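Local coordinates for CADD-like protein of unknown function (Nostoc punctiforme, PDB 3B5O) that is of unknown function but belongs to an all-helical family of the heme oxygenase-like clan and resembles CADD, consistent with an oxidoreductase role, at residues F131-D136 with F204-A209; T142-A147 with A209-M214. All coordinates share one frame; numbering follows the deposited sequence. Where two conformers were deposited one is given.

How the interactions relate
Both interactions join helix 135-163 to helix 204-230, and Ala209 belongs to both. Their centres lie about 9 Å apart. Interaction 1, centred about 18 Å from the centre of the chain, sets the loop and first residues of helix 135-163 against the start of helix 204-230. Interaction 2 lies one to two turns further along and deeper, centred about 10 Å from the same point. Side chains bridge the two: Phe207 CZ packs 3.6 Å from Tyr143 CB, and Phe131 CZ lies 4.0 Å from Ile145 CD1. A charged, hydrated edge thus gives way to an apolar interior along one helix pair. Neither contact includes a metal or ligand, and neither can be assigned to an active site.

Interaction 1: residues F131-D136 with F204-A209; sequences FDRQVD and FGEFAA
Phe207 packs closely against the backbone carbonyl of Asp136, while Arg133 and Glu206 meet more loosely on a hydrated, solvent-facing side. In the close part, Phe207 CA lies 3.3 Å from Asp136 O in a CA-H...O contact, and Phe207 CG stands anti to the backbone N (chi1 -177°). That torsion carries the ring past the same carbonyl, with CD2 3.6 Å from Asp136 O, toward helix 2-18, where Phe4 meets it edge-to-face. Beside this, Asp136 CB touches Glu206 CB at 4.1 Å. Gln134, at the N-cap position of helix 135-163, gives NE2 to Asp136 OD1 on the anti side, tilted well out of the carboxylate plane, 2.9 Å away.

On the wet side, Arg133 NH2 makes a salt bridge to Glu206 OE1 at 3.2 Å, but the hydrogen bond within it is weak, bent to 131°. Water 1 accepts from Arg133 NE and from Gln134 N and donates weakly to Glu206 OE1; water 2 accepts weakly from Arg133 NH2 and donates to Glu206 OE2 at 2.8 Å. Both waters lie in the guanidinium plane, at its edge. An N-capped helix start is laid against the start of helix 204-230 in an all-helical fold of the heme oxygenase-like clan.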
# COMPACT_ATOMS: atom_id res chain seq x y z
N PHE A 131 7.41 1.81 11.99
CA PHE A 131 7.21 3.25 12.00
C PHE A 131 7.57 3.89 13.34
O PHE A 131 7.52 5.12 13.49
CB PHE A 131 5.78 3.60 11.57
CG PHE A 131 5.64 3.65 10.09
CD1 PHE A 131 5.58 2.49 9.36
CD2 PHE A 131 5.68 4.87 9.41
CE1 PHE A 131 5.53 2.52 7.98
CE2 PHE A 131 5.60 4.90 8.02
CZ PHE A 131 5.52 3.72 7.32
N ASP A 132 8.03 3.06 14.26
CA ASP A 132 8.48 3.47 15.56
C ASP A 132 10.00 3.53 15.68
O ASP A 132 10.53 3.87 16.74
CB ASP A 132 7.93 2.48 16.62
N ARG A 133 10.72 3.23 14.60
CA ARG A 133 12.19 3.20 14.61
C ARG A 133 12.77 4.61 14.33
O ARG A 133 12.04 5.59 14.35
CB ARG A 133 12.66 2.19 13.55
CG ARG A 133 12.24 0.76 13.85
CD ARG A 133 13.26 0.03 14.72
NE ARG A 133 14.60 0.01 14.12
CZ ARG A 133 15.17 -1.03 13.50
NH1 ARG A 133 14.55 -2.20 13.39
NH2 ARG A 133 16.39 -0.88 13.01
N GLN A 134 14.08 4.71 14.09
CA GLN A 134 14.71 6.01 13.79
C GLN A 134 14.34 6.51 12.39
O GLN A 134 13.89 5.76 11.54
CB GLN A 134 16.25 5.97 13.97
CG GLN A 134 17.08 5.50 12.72
CD GLN A 134 18.62 5.59 12.88
OE1 GLN A 134 19.20 5.06 13.84
NE2 GLN A 134 19.29 6.22 11.90
N VAL A 135 14.52 7.80 12.17
CA VAL A 135 14.01 8.48 10.98
C VAL A 135 14.41 7.83 9.66
O VAL A 135 13.59 7.70 8.76
CB VAL A 135 14.35 9.99 10.99
CG1 VAL A 135 15.88 10.22 10.99
CG2 VAL A 135 13.67 10.73 9.85
N ASP A 136 15.67 7.41 9.54
CA ASP A 136 16.12 6.85 8.27
C ASP A 136 15.38 5.55 7.91
O ASP A 136 14.96 5.37 6.77
CB ASP A 136 17.64 6.65 8.29
CG ASP A 136 18.38 7.91 8.67
OD1 ASP A 136 18.50 8.16 9.90
OD2 ASP A 136 18.81 8.66 7.76
N PHE A 204 22.26 5.01 4.89
CA PHE A 204 21.64 4.34 3.73
C PHE A 204 21.20 2.91 4.08
O PHE A 204 20.16 2.44 3.63
CB PHE A 204 22.60 4.29 2.54
CG PHE A 204 22.71 5.59 1.76
CD1 PHE A 204 22.27 6.80 2.25
CD2 PHE A 204 23.35 5.58 0.54
CE1 PHE A 204 22.42 7.96 1.51
CE2 PHE A 204 23.51 6.76 -0.20
CZ PHE A 204 23.04 7.94 0.29
N GLY A 205 21.99 2.22 4.90
CA GLY A 205 21.67 0.86 5.28
C GLY A 205 20.38 0.77 6.07
O GLY A 205 19.62 -0.19 5.93
N GLU A 206 20.14 1.76 6.92
CA GLU A 206 18.92 1.79 7.74
C GLU A 206 17.71 2.10 6.86
O GLU A 206 16.65 1.49 7.01
CB GLU A 206 19.03 2.80 8.89
CG GLU A 206 19.83 2.26 10.06
CD GLU A 206 19.12 1.10 10.74
OE1 GLU A 206 18.13 1.36 11.46
OE2 GLU A 206 19.50 -0.07 10.51
N PHE A 207 17.88 3.00 5.91
CA PHE A 207 16.82 3.30 4.94
C PHE A 207 16.46 2.03 4.15
O PHE A 207 15.29 1.67 4.00
CB PHE A 207 17.28 4.42 4.01
CG PHE A 207 16.25 4.87 3.02
CD1 PHE A 207 16.13 4.23 1.79
CD2 PHE A 207 15.41 5.94 3.29
CE1 PHE A 207 15.20 4.64 0.86
CE2 PHE A 207 14.49 6.36 2.36
CZ PHE A 207 14.40 5.72 1.13
N ALA A 208 17.48 1.32 3.67
CA ALA A 208 17.25 0.06 2.94
C ALA A 208 16.57 -0.98 3.83
O ALA A 208 15.68 -1.70 3.37
CB ALA A 208 18.59 -0.50 2.38
N ALA A 209 17.00 -1.09 5.08
CA ALA A 209 16.41 -2.04 6.01
C ALA A 209 14.91 -1.75 6.24
O ALA A 209 14.10 -2.68 6.30
CB ALA A 209 17.17 -2.05 7.33
O HOH W 1 16.20 2.60 13.85
O HOH W 2 18.30 -2.54 10.86

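Interaction 2: residues T142-A147 with A209-M214; sequences TYAIEA and AGFRAM
Phe211 reaches across to Tyr143, Ala144 and Ala147 as the first large side chain of its segment to meet helix 135-163. With CG anti to the backbone N (chi1 -173°), its ring projects into the angle between the helices, one face under Ala144. The methyl CB of Ala144 makes a CH-pi contact, 4.0 Å from the Phe211 ring centroid and displaced toward the rim. One turn further on, Ala147 CB comes to the edge of the same ring, near its plane, 3.8 Å from Phe211 CE2. Tyr143 and Phe211 meet at their borders, neither ring over the other, with Tyr143 CD2 3.6 Å from Phe211 CE2 and the planes 38° apart; the tyrosine hydroxyl hydrogen-bonds beyond the contact to Asn12. An alanine in place of Phe211 is likely to open a gap beneath the Ala144 methyl and leave the Tyr143 rim without its neighbouring ring.

One turn later comes Met214, present as selenomethionine. Its CG touches Ala144 CB at 3.7 Å, which places that methyl between two side chains of the facing helix. A bend at chi2 then makes the chain run across helix 135-163, and CE ends 3.5 Å from Ile145 CG1. Leu55 and Phe51 of helix 38-68 also pack on this selenoether side chain.

The segment axes come within 8.2 Å and cross at -55°, an approach consistent with the small Ala144 and Ala147 on the facing surface. No hydrogen bond links the two segments: the contact rests on apolar packing and would be expected to gain mainly from burying aromatic, methyl and selenoether surface.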
# COMPACT_ATOMS: atom_id res chain seq x y z
N THR A 142 8.49 4.19 4.52
CA THR A 142 7.57 5.11 3.88
C THR A 142 7.82 5.14 2.37
O THR A 142 6.88 5.17 1.57
CB THR A 142 7.72 6.52 4.51
OG1 THR A 142 7.52 6.44 5.92
CG2 THR A 142 6.71 7.52 3.91
N TYR A 143 9.09 5.11 1.96
CA TYR A 143 9.40 5.05 0.54
C TYR A 143 8.90 3.74 -0.07
O TYR A 143 8.50 3.72 -1.22
CB TYR A 143 10.91 5.27 0.32
CG TYR A 143 11.25 5.36 -1.14
CD1 TYR A 143 10.75 6.39 -1.91
CD2 TYR A 143 12.01 4.39 -1.77
CE1 TYR A 143 11.01 6.47 -3.27
CE2 TYR A 143 12.26 4.46 -3.13
CZ TYR A 143 11.76 5.49 -3.87
OH TYR A 143 12.03 5.54 -5.22
N ALA A 144 8.89 2.66 0.70
CA ALA A 144 8.31 1.40 0.23
C ALA A 144 6.82 1.53 -0.12
O ALA A 144 6.36 0.90 -1.06
CB ALA A 144 8.54 0.29 1.20
N ILE A 145 6.09 2.34 0.63
CA ILE A 145 4.69 2.61 0.30
C ILE A 145 4.61 3.26 -1.07
O ILE A 145 3.79 2.88 -1.90
CB ILE A 145 4.01 3.54 1.32
CG1 ILE A 145 4.03 2.96 2.73
CG2 ILE A 145 2.57 3.86 0.90
CD1 ILE A 145 3.61 4.02 3.82
N GLU A 146 5.47 4.25 -1.32
CA GLU A 146 5.51 4.92 -2.62
C GLU A 146 5.89 3.95 -3.75
O GLU A 146 5.28 3.96 -4.82
CB GLU A 146 6.45 6.14 -2.60
CG GLU A 146 6.69 6.74 -3.99
CD GLU A 146 7.54 7.99 -3.98
OE1 GLU A 146 7.56 8.69 -2.95
OE2 GLU A 146 8.18 8.27 -5.01
N ALA A 147 6.92 3.14 -3.52
CA ALA A 147 7.41 2.22 -4.55
C ALA A 147 6.41 1.14 -4.91
O ALA A 147 6.34 0.70 -6.06
CB ALA A 147 8.72 1.59 -4.10
N ALA A 209 17.00 -1.09 5.08
CA ALA A 209 16.41 -2.04 6.01
C ALA A 209 14.91 -1.75 6.24
O ALA A 209 14.10 -2.68 6.30
CB ALA A 209 17.17 -2.05 7.33
N GLY A 210 14.56 -0.48 6.35
CA GLY A 210 13.16 -0.12 6.56
C GLY A 210 12.34 -0.47 5.34
O GLY A 210 11.21 -0.96 5.44
N PHE A 211 12.89 -0.18 4.16
CA PHE A 211 12.21 -0.51 2.91
C PHE A 211 11.96 -2.01 2.82
O PHE A 211 10.86 -2.46 2.49
CB PHE A 211 13.09 -0.02 1.74
CG PHE A 211 12.46 -0.14 0.39
CD1 PHE A 211 12.50 -1.34 -0.33
CD2 PHE A 211 11.88 0.96 -0.20
CE1 PHE A 211 11.91 -1.41 -1.59
CE2 PHE A 211 11.33 0.88 -1.47
CZ PHE A 211 11.36 -0.31 -2.15
N ARG A 212 13.02 -2.79 3.05
CA ARG A 212 12.94 -4.24 2.99
C ARG A 212 11.88 -4.76 3.96
O ARG A 212 11.08 -5.63 3.63
CB ARG A 212 14.29 -4.83 3.37
CG ARG A 212 14.32 -6.33 3.49
CD ARG A 212 14.18 -7.00 2.15
NE ARG A 212 15.44 -6.92 1.44
CZ ARG A 212 15.78 -7.68 0.40
NH1 ARG A 212 14.92 -8.57 -0.11
NH2 ARG A 212 16.98 -7.55 -0.12
N ALA A 213 11.89 -4.23 5.19
CA ALA A 213 10.98 -4.72 6.21
C ALA A 213 9.53 -4.47 5.79
O ALA A 213 8.65 -5.30 6.01
CB ALA A 213 11.25 -4.08 7.56
N MSE A 214 9.29 -3.31 5.20
CA MSE A 214 7.94 -2.96 4.79
C MSE A 214 7.44 -3.85 3.66
O MSE A 214 6.32 -4.35 3.70
CB MSE A 214 7.88 -1.49 4.40
CG MSE A 214 6.52 -0.99 4.02
SE MSE A 214 5.27 -1.07 5.49
CE MSE A 214 3.97 0.16 4.91